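PDB 6A0W: lipase from Rhizopus chinensis, which probably hydrolyses the ester bonds of triacylglycerols, using the serine chemistry of an alpha/beta-hydrolase fold. Local coordinates for residues 39-44 and 257-262; 125-128 and 132-135; 141-146 and 179-184. One frame throughout, in Å; residues are numbered along the deposited sequence.

Interaction 1 of 3, residues 39-44 and 257-262; sequences AQIKEL and ADVQIC. With SO4 (sulfate ion), chain B.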
loop_
_atom_site.group_PDB
_atom_site.type_symbol
_atom_site.label_atom_id
_atom_site.label_comp_id
_atom_site.label_asym_id
_atom_site.label_seq_id
_atom_site.Cartn_x
_atom_site.Cartn_y
_atom_site.Cartn_z
ATOM N N ALA A 39 5.581 10.726 16.317
ATOM C CA ALA A 39 4.263 10.078 16.422
ATOM C C ALA A 39 3.732 9.571 15.061
ATOM O O ALA A 39 3.214 8.468 15.007
ATOM C CB ALA A 39 3.246 11.020 17.051
ATOM N N GLN A 40 3.829 10.394 14.014
ATOM C CA GLN A 40 3.420 10.016 12.658
ATOM C C GLN A 40 4.254 8.865 12.123
ATOM O O GLN A 40 3.707 7.869 11.663
ATOM C CB GLN A 40 3.512 11.192 11.693
ATOM C CG GLN A 40 2.492 12.290 11.950
ATOM C CD GLN A 40 2.740 13.529 11.123
ATOM O OE1 GLN A 40 3.837 14.088 11.112
ATOM N NE2 GLN A 40 1.729 13.921 10.350
ATOM N N ILE A 41 5.561 8.922 12.356
ATOM C CA ILE A 41 6.460 7.830 11.963
ATOM C C ILE A 41 6.057 6.537 12.663
ATOM O O ILE A 41 6.057 5.459 12.065
ATOM C CB ILE A 41 7.956 8.193 12.228
ATOM C CG1 ILE A 41 8.425 9.246 11.232
ATOM C CG2 ILE A 41 8.886 6.980 12.177
ATOM C CD1 ILE A 41 9.697 9.936 11.664
ATOM N N LYS A 42 5.796 6.619 13.951
ATOM C CA LYS A 42 5.371 5.435 14.667
ATOM C C LYS A 42 4.111 4.811 14.057
ATOM O O LYS A 42 3.941 3.591 14.008
ATOM C CB LYS A 42 5.106 5.789 16.117
ATOM C CG LYS A 42 4.874 4.585 17.010
ATOM C CD LYS A 42 4.821 5.039 18.461
ATOM C CE LYS A 42 5.434 4.013 19.396
ATOM N NZ LYS A 42 4.372 3.327 20.178
ATOM N N GLU A 43 3.190 5.652 13.623
ATOM C CA GLU A 43 1.927 5.134 13.138
ATOM C C GLU A 43 2.120 4.517 11.749
ATOM O O GLU A 43 1.613 3.426 11.468
ATOM C CB GLU A 43 0.883 6.253 13.144
ATOM C CG GLU A 43 -0.266 5.994 12.202
ATOM C CD GLU A 43 -1.254 7.122 12.232
ATOM O OE1 GLU A 43 -1.129 8.045 11.393
ATOM O OE2 GLU A 43 -2.143 7.047 13.092
ATOM N N LEU A 44 2.937 5.155 10.910
ATOM C CA LEU A 44 3.230 4.591 9.598
ATOM C C LEU A 44 3.968 3.268 9.764
ATOM O O LEU A 44 3.702 2.287 9.059
ATOM C CB LEU A 44 4.071 5.539 8.751
ATOM C CG LEU A 44 3.419 6.888 8.524
ATOM C CD1 LEU A 44 4.481 7.850 7.990
ATOM C CD2 LEU A 44 2.245 6.746 7.545
ATOM N N ALA A 257 14.738 9.450 11.739
ATOM C CA ALA A 257 13.958 10.684 11.877
ATOM C C ALA A 257 13.738 11.438 10.569
ATOM O O ALA A 257 12.913 12.361 10.522
ATOM C CB ALA A 257 14.586 11.592 12.914
ATOM N N ASP A 258 14.526 11.143 9.531
ATOM C CA ASP A 258 14.411 11.934 8.305
ATOM C C ASP A 258 13.360 11.278 7.402
ATOM O O ASP A 258 13.698 10.658 6.403
ATOM C CB ASP A 258 15.753 12.129 7.593
ATOM C CG ASP A 258 15.657 13.079 6.429
ATOM O OD1 ASP A 258 14.603 13.722 6.319
ATOM O OD2 ASP A 258 16.620 13.211 5.626
ATOM N N VAL A 259 12.086 11.416 7.786
ATOM C CA VAL A 259 10.938 11.039 6.950
ATOM C C VAL A 259 10.178 12.287 6.535
ATOM O O VAL A 259 9.731 13.038 7.387
ATOM C CB VAL A 259 9.985 10.127 7.731
ATOM C CG1 VAL A 259 8.860 9.635 6.814
ATOM C CG2 VAL A 259 10.738 8.926 8.322
ATOM N N GLN A 260 10.111 12.573 5.245
ATOM C CA GLN A 260 9.519 13.827 4.777
ATOM C C GLN A 260 8.102 13.579 4.229
ATOM O O GLN A 260 7.894 12.674 3.410
ATOM C CB GLN A 260 10.376 14.445 3.673
ATOM C CG GLN A 260 11.733 14.941 4.168
ATOM C CD GLN A 260 11.609 15.927 5.341
ATOM O OE1 GLN A 260 10.828 16.873 5.279
ATOM N NE2 GLN A 260 12.314 15.665 6.431
ATOM N N ILE A 261 7.162 14.433 4.623
ATOM C CA ILE A 261 5.803 14.425 4.107
ATOM C C ILE A 261 5.566 15.505 3.064
ATOM O O ILE A 261 5.653 16.711 3.320
ATOM C CB ILE A 261 4.771 14.496 5.241
ATOM C CG1 ILE A 261 5.048 13.407 6.240
ATOM C CG2 ILE A 261 3.323 14.427 4.717
ATOM C CD1 ILE A 261 4.081 13.369 7.418
ATOM N N CYS A 262 5.284 15.074 1.844
ATOM C CA CYS A 262 4.781 15.978 0.841
ATOM C C CYS A 262 3.260 16.009 0.988
ATOM O O CYS A 262 2.577 15.081 0.559
ATOM C CB CYS A 262 5.216 15.555 -0.564
ATOM S SG CYS A 262 6.978 15.840 -0.942
HETATM S S SO4 B . -1.706 12.291 9.879
HETATM O O1 SO4 B . -1.248 11.687 8.636
HETATM O O2 SO4 B . -1.357 11.459 11.023
HETATM O O3 SO4 B . -1.088 13.606 9.999
HETATM O O4 SO4 B . -3.151 12.455 9.838
#

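Interaction 2 of 3, residues 125-128 and 132-135; sequences TDYS and GAKV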
loop_
_atom_site.group_PDB
_atom_site.type_symbol
_atom_site.label_atom_id
_atom_site.label_comp_id
_atom_site.label_asym_id
_atom_site.label_seq_id
_atom_site.Cartn_x
_atom_site.Cartn_y
_atom_site.Cartn_z
ATOM N N THR A 125 -8.200 -1.017 -17.540
ATOM C CA THR A 125 -9.600 -1.359 -17.675
ATOM C C THR A 125 -10.365 -0.153 -17.131
ATOM O O THR A 125 -9.852 0.533 -16.258
ATOM C CB THR A 125 -9.984 -2.518 -16.739
ATOM O OG1 THR A 125 -9.130 -3.628 -16.966
ATOM C CG2 THR A 125 -11.435 -2.950 -16.971
ATOM N N ASP A 126 -11.612 0.044 -17.566
ATOM C CA ASP A 126 -12.473 1.066 -16.998
ATOM C C ASP A 126 -12.766 0.777 -15.548
ATOM O O ASP A 126 -13.028 -0.361 -15.185
ATOM C CB ASP A 126 -13.803 1.175 -17.748
ATOM C CG ASP A 126 -13.650 1.856 -19.089
ATOM O OD1 ASP A 126 -12.534 2.312 -19.438
ATOM O OD2 ASP A 126 -14.668 1.949 -19.809
ATOM N N TYR A 127 -12.750 1.833 -14.736
ATOM C CA TYR A 127 -13.173 1.752 -13.367
ATOM C C TYR A 127 -14.658 2.064 -13.279
ATOM O O TYR A 127 -15.102 3.220 -13.336
ATOM C CB TYR A 127 -12.309 2.692 -12.514
ATOM C CG TYR A 127 -12.514 2.552 -11.015
ATOM C CD1 TYR A 127 -12.235 1.352 -10.330
ATOM C CD2 TYR A 127 -12.968 3.620 -10.269
ATOM C CE1 TYR A 127 -12.489 1.229 -8.959
ATOM C CE2 TYR A 127 -13.164 3.523 -8.892
ATOM C CZ TYR A 127 -12.894 2.350 -8.221
ATOM O OH TYR A 127 -13.155 2.298 -6.839
ATOM N N SER A 128 -15.453 1.033 -13.064
ATOM C CA SER A 128 -16.881 1.160 -13.366
ATOM C C SER A 128 -17.630 2.104 -12.404
ATOM O O SER A 128 -18.455 2.884 -12.851
ATOM C CB SER A 128 -17.530 -0.211 -13.544
ATOM O OG SER A 128 -18.079 -0.657 -12.334
ATOM N N GLY A 132 -14.914 7.631 -16.851
ATOM C CA GLY A 132 -13.652 8.257 -17.230
ATOM C C GLY A 132 -12.447 7.752 -16.422
ATOM O O GLY A 132 -11.309 7.989 -16.803
ATOM N N ALA A 133 -12.701 7.121 -15.273
ATOM C CA ALA A 133 -11.602 6.651 -14.401
ATOM C C ALA A 133 -11.183 5.279 -14.867
ATOM O O ALA A 133 -12.020 4.522 -15.341
ATOM C CB ALA A 133 -12.031 6.595 -12.937
ATOM N N LYS A 134 -9.878 5.030 -14.865
ATOM C CA LYS A 134 -9.323 3.758 -15.322
ATOM C C LYS A 134 -8.272 3.291 -14.312
ATOM O O LYS A 134 -7.575 4.121 -13.708
ATOM C CB LYS A 134 -8.670 3.936 -16.689
ATOM C CG LYS A 134 -9.603 4.303 -17.837
ATOM C CD LYS A 134 -8.754 4.650 -19.050
ATOM C CE LYS A 134 -9.526 4.782 -20.355
ATOM N NZ LYS A 134 -10.969 5.101 -20.176
ATOM N N VAL A 135 -8.236 1.982 -14.081
ATOM C CA VAL A 135 -7.243 1.337 -13.228
ATOM C C VAL A 135 -6.560 0.181 -13.948
ATOM O O VAL A 135 -7.049 -0.340 -14.965
ATOM C CB VAL A 135 -7.872 0.845 -11.923
ATOM C CG1 VAL A 135 -8.584 2.010 -11.259
ATOM C CG2 VAL A 135 -8.867 -0.252 -12.181
#

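Interaction 3 of 3, residues 141-146 and 179-184; sequences SSYNQV and LLAGMD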
loop_
_atom_site.group_PDB
_atom_site.type_symbol
_atom_site.label_atom_id
_atom_site.label_comp_id
_atom_site.label_asym_id
_atom_site.label_seq_id
_atom_site.Cartn_x
_atom_site.Cartn_y
_atom_site.Cartn_z
ATOM N N SER A 141 -8.572 -6.992 -11.836
ATOM C CA SER A 141 -8.980 -8.424 -11.874
ATOM C C SER A 141 -8.706 -9.153 -10.581
ATOM O O SER A 141 -9.570 -9.864 -10.070
ATOM C CB SER A 141 -8.280 -9.205 -12.991
ATOM O OG SER A 141 -7.272 -8.421 -13.577
ATOM N N SER A 142 -7.544 -8.894 -9.991
ATOM C CA SER A 142 -7.227 -9.513 -8.712
ATOM C C SER A 142 -8.202 -9.061 -7.637
ATOM O O SER A 142 -8.726 -9.880 -6.859
ATOM C CB SER A 142 -5.770 -9.236 -8.290
ATOM O OG SER A 142 -4.855 -9.582 -9.298
ATOM N N TYR A 143 -8.507 -7.762 -7.640
ATOM C CA TYR A 143 -9.442 -7.242 -6.677
ATOM C C TYR A 143 -10.784 -7.957 -6.820
ATOM O O TYR A 143 -11.414 -8.325 -5.809
ATOM C CB TYR A 143 -9.619 -5.702 -6.790
ATOM C CG TYR A 143 -10.551 -5.176 -5.720
ATOM C CD1 TYR A 143 -10.187 -5.255 -4.390
ATOM C CD2 TYR A 143 -11.851 -4.811 -6.025
ATOM C CE1 TYR A 143 -11.055 -4.956 -3.377
ATOM C CE2 TYR A 143 -12.750 -4.484 -5.018
ATOM C CZ TYR A 143 -12.344 -4.563 -3.697
ATOM O OH TYR A 143 -13.208 -4.310 -2.652
ATOM N N ASN A 144 -11.266 -8.067 -8.053
ATOM C CA ASN A 144 -12.600 -8.657 -8.266
ATOM C C ASN A 144 -12.678 -10.140 -7.861
ATOM O O ASN A 144 -13.748 -10.607 -7.472
ATOM C CB ASN A 144 -13.059 -8.433 -9.712
ATOM C CG ASN A 144 -13.575 -7.019 -9.940
ATOM O OD1 ASN A 144 -14.290 -6.512 -9.134
ATOM N ND2 ASN A 144 -13.155 -6.373 -11.010
ATOM N N GLN A 145 -11.539 -10.823 -7.766
ATOM C CA GLN A 145 -11.493 -12.152 -7.135
ATOM C C GLN A 145 -11.595 -12.093 -5.625
ATOM O O GLN A 145 -12.386 -12.819 -5.018
ATOM C CB GLN A 145 -10.216 -12.913 -7.496
ATOM C CG GLN A 145 -10.025 -13.198 -8.978
ATOM C CD GLN A 145 -11.150 -14.098 -9.504
ATOM O OE1 GLN A 145 -11.455 -15.147 -8.908
ATOM N NE2 GLN A 145 -11.912 -13.578 -10.459
ATOM N N VAL A 146 -10.847 -11.202 -4.990
ATOM C CA VAL A 146 -10.767 -11.267 -3.525
ATOM C C VAL A 146 -11.904 -10.541 -2.816
ATOM O O VAL A 146 -12.189 -10.839 -1.625
ATOM C CB VAL A 146 -9.391 -10.806 -2.977
ATOM C CG1 VAL A 146 -8.297 -11.720 -3.521
ATOM C CG2 VAL A 146 -9.126 -9.359 -3.346
ATOM N N LEU A 179 -5.902 0.139 -1.759
ATOM C CA LEU A 179 -6.529 1.363 -2.228
ATOM C C LEU A 179 -7.885 1.015 -2.895
ATOM O O LEU A 179 -8.909 1.617 -2.597
ATOM C CB LEU A 179 -5.631 2.004 -3.278
ATOM C CG LEU A 179 -6.209 3.234 -3.950
ATOM C CD1 LEU A 179 -6.547 4.279 -2.896
ATOM C CD2 LEU A 179 -5.222 3.802 -4.961
ATOM N N LEU A 180 -7.892 -0.061 -3.675
ATOM C CA LEU A 180 -9.137 -0.498 -4.342
ATOM C C LEU A 180 -10.165 -0.974 -3.330
ATOM O O LEU A 180 -11.324 -0.523 -3.354
ATOM C CB LEU A 180 -8.837 -1.563 -5.399
ATOM C CG LEU A 180 -8.025 -1.111 -6.627
ATOM C CD1 LEU A 180 -7.615 -2.295 -7.516
ATOM C CD2 LEU A 180 -8.787 -0.096 -7.453
ATOM N N ALA A 181 -9.688 -1.636 -2.287
ATOM C CA ALA A 181 -10.581 -2.029 -1.230
ATOM C C ALA A 181 -11.136 -0.807 -0.519
ATOM O O ALA A 181 -12.306 -0.792 -0.100
ATOM C CB ALA A 181 -9.884 -2.940 -0.227
ATOM N N GLY A 182 -10.258 0.147 -0.219
ATOM C CA GLY A 182 -10.709 1.321 0.518
ATOM C C GLY A 182 -11.781 2.089 -0.265
ATOM O O GLY A 182 -12.757 2.531 0.303
ATOM N N MET A 183 -11.574 2.267 -1.563
ATOM C CA MET A 183 -12.584 2.902 -2.414
ATOM C C MET A 183 -13.931 2.120 -2.516
ATOM O O MET A 183 -15.015 2.701 -2.288
ATOM C CB MET A 183 -11.992 3.152 -3.794
ATOM C CG MET A 183 -10.852 4.163 -3.820
ATOM S SD MET A 183 -11.352 5.763 -3.171
ATOM C CE MET A 183 -10.795 5.601 -1.482
ATOM N N ASP A 184 -13.843 0.795 -2.505
ATOM C CA ASP A 184 -15.053 -0.071 -2.520
ATOM C C ASP A 184 -15.811 -0.001 -1.207
ATOM O O ASP A 184 -17.043 0.149 -1.156
ATOM C CB ASP A 184 -14.620 -1.528 -2.826
ATOM C CG ASP A 184 -15.771 -2.416 -3.369
ATOM O OD1 ASP A 184 -16.794 -1.881 -3.807
ATOM O OD2 ASP A 184 -15.669 -3.657 -3.307
#

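Interaction 1 of 3, residues 39-44 and 257-262
The side-chain amide of Gln40 rests against the methyl end of Ile261 while donating to a sulfate ion, probably picked up from the crystallisation liquor. Atom CD1 of Ile261 sits well out of the amide plane, 3.8 Å from both OE1 and NE2 of Gln40. From there NE2 of Gln40 donates to O3 of the sulfate at 2.9 Å over a moderately bent bond (N-H...O 144°). OE1 of Gln40 accepts the backbone N-H of Thr37, just before the helix, and the two bonds together would hold the amide in its rotation. Glu43 brings OE1 to 3.4 Å from sulfate O2 but bonds, weakly, to Tyr200.

The remaining contact across the interface is apolar. Ile41 and Val259 reach toward each other tip to tip, closing to 3.6 Å between CD1 of Ile41 and CG2 of Val259. Ile41 CG1 lies anti to the carbonyl carbon (chi1 -71°) and CD1 continues outward nearly extended, which carries the methyl across to the strand.

Val259 and Ile261 face the helix, as alternate residues of a strand do, and Gln260 turns to the other side. There its NE2 bonds OD1 of Asp258 at 3.0 Å, nearly along the C-O axis, and also Thr35; Asp258 is itself the centre of an inverse gamma turn. Helix 38-53 thus packs Ile41 and Gln40 on Val259 and Ile261 of strand 258-262, next to the edge strand 33-35 of the large mixed sheet of an alpha/beta-hydrolase, in helix-on-sheet packing.

Interaction 2 of 3, residues 125-128 and 132-135
The carbonyl oxygen of Thr125 is met by two groups from the facing strand: the backbone N-H of Val135, at 3.1 Å from Val135 N to Thr125 O, and the CA-H of Lys134, with Lys134 CA 3.4 Å from the same oxygen. The return bond from Thr125 N to Val135 O is shorter, 2.9 Å, and almost straight, so Thr125 and Val135 form a hydrogen-bonded antiparallel pair. Asp126 and Lys134 follow as a non-hydrogen-bonded pair. Beyond them Tyr127 N donates to Ala133 O at 2.9 Å from 36° above the carbonyl plane, not along a lone pair.

The side chains of Asp126 and Lys134 extend alongside one another in the same direction. Their salt bridge is long, 3.3 Å from Lys134 NZ to Asp126 OD1, and the ammonium approaches on the syn side but 33° out of the carboxylate plane. A bend at the last torsion of the lysine (chi4 24°) turns NZ to the acid.

Tyr127 supplies the apolar side. Its ring crosses Val135 at a slant, with Tyr127 CD1 3.8 Å from Val135 CG1. The methyl of Ala133 lies at the ring edge, its CB 4.1 Å from Tyr127 CD2. Further out, Tyr127 OH bonds Gln187 and the ring meets Phe212 edge-to-face.

Asn209 bonds two backbone groups of 132-135, accepting from Lys134 N and donating to Gly132 O. The whole is a short two-stranded beta hairpin, separate from the main sheet and running directly into helix 137-160.

Interaction 3 of 3, residues 141-146 and 179-184
One short polar bond links the helices: Tyr143 OH donates to Asp184 OD2 at 2.6 Å. It uses the anti lone pair of that oxygen, which lies at the edge of the ring and in its plane, while the carboxylate itself stands almost perpendicular to the ring (81°). The phenol also bonds the hydroxyl of Tyr150, and the other carboxylate oxygen, OD1, forms a salt bridge with Arg188. Both oxygens of this buried acid are therefore engaged, which would probably favour its ionised form.

The two segments cross at -58° with their axes 10.7 Å apart. Helix 173-188 follows strand 165-171 through the turn that probably forms the nucleophile elbow of the alpha/beta-hydrolase fold, and helix 137-160 packs across it.

The aromatic contact is a CH-pi interaction. Leu180 CB lies over one face of the Tyr143 ring, 4.3 Å from its centroid and displaced toward the rim. A first torsion of -177° swings Tyr143 CG to the far side from its own backbone N and sends the ring across to the second helix.

Plain apolar packing adds Ala181, whose CB is 3.9 Å from Tyr143 CE1, and Leu180 CD1, 4.0 Å from Tyr143 CB.

Interactions 2 and 3 are neighbours, with centres 13 Å apart, because the hairpin of 125-135 leads straight into helix 137-160. They meet where Tyr127 OH comes 3.4 Å from Met183 CB and Tyr127 CE1 approaches Leu180 CD2 at 4.2 Å, so the hairpin tyrosine rests on helix 173-188. That helix follows Ser172, the probable nucleophile of a Ser-His-Asp triad with His284 and Asp231. Interaction 1 lies on the opposite side of the chain's centre, its nearest atoms about 14 Å from interaction 3 and about 21 Å from interaction 2. Along the chain, both are nested within the loop that interaction 1 closes.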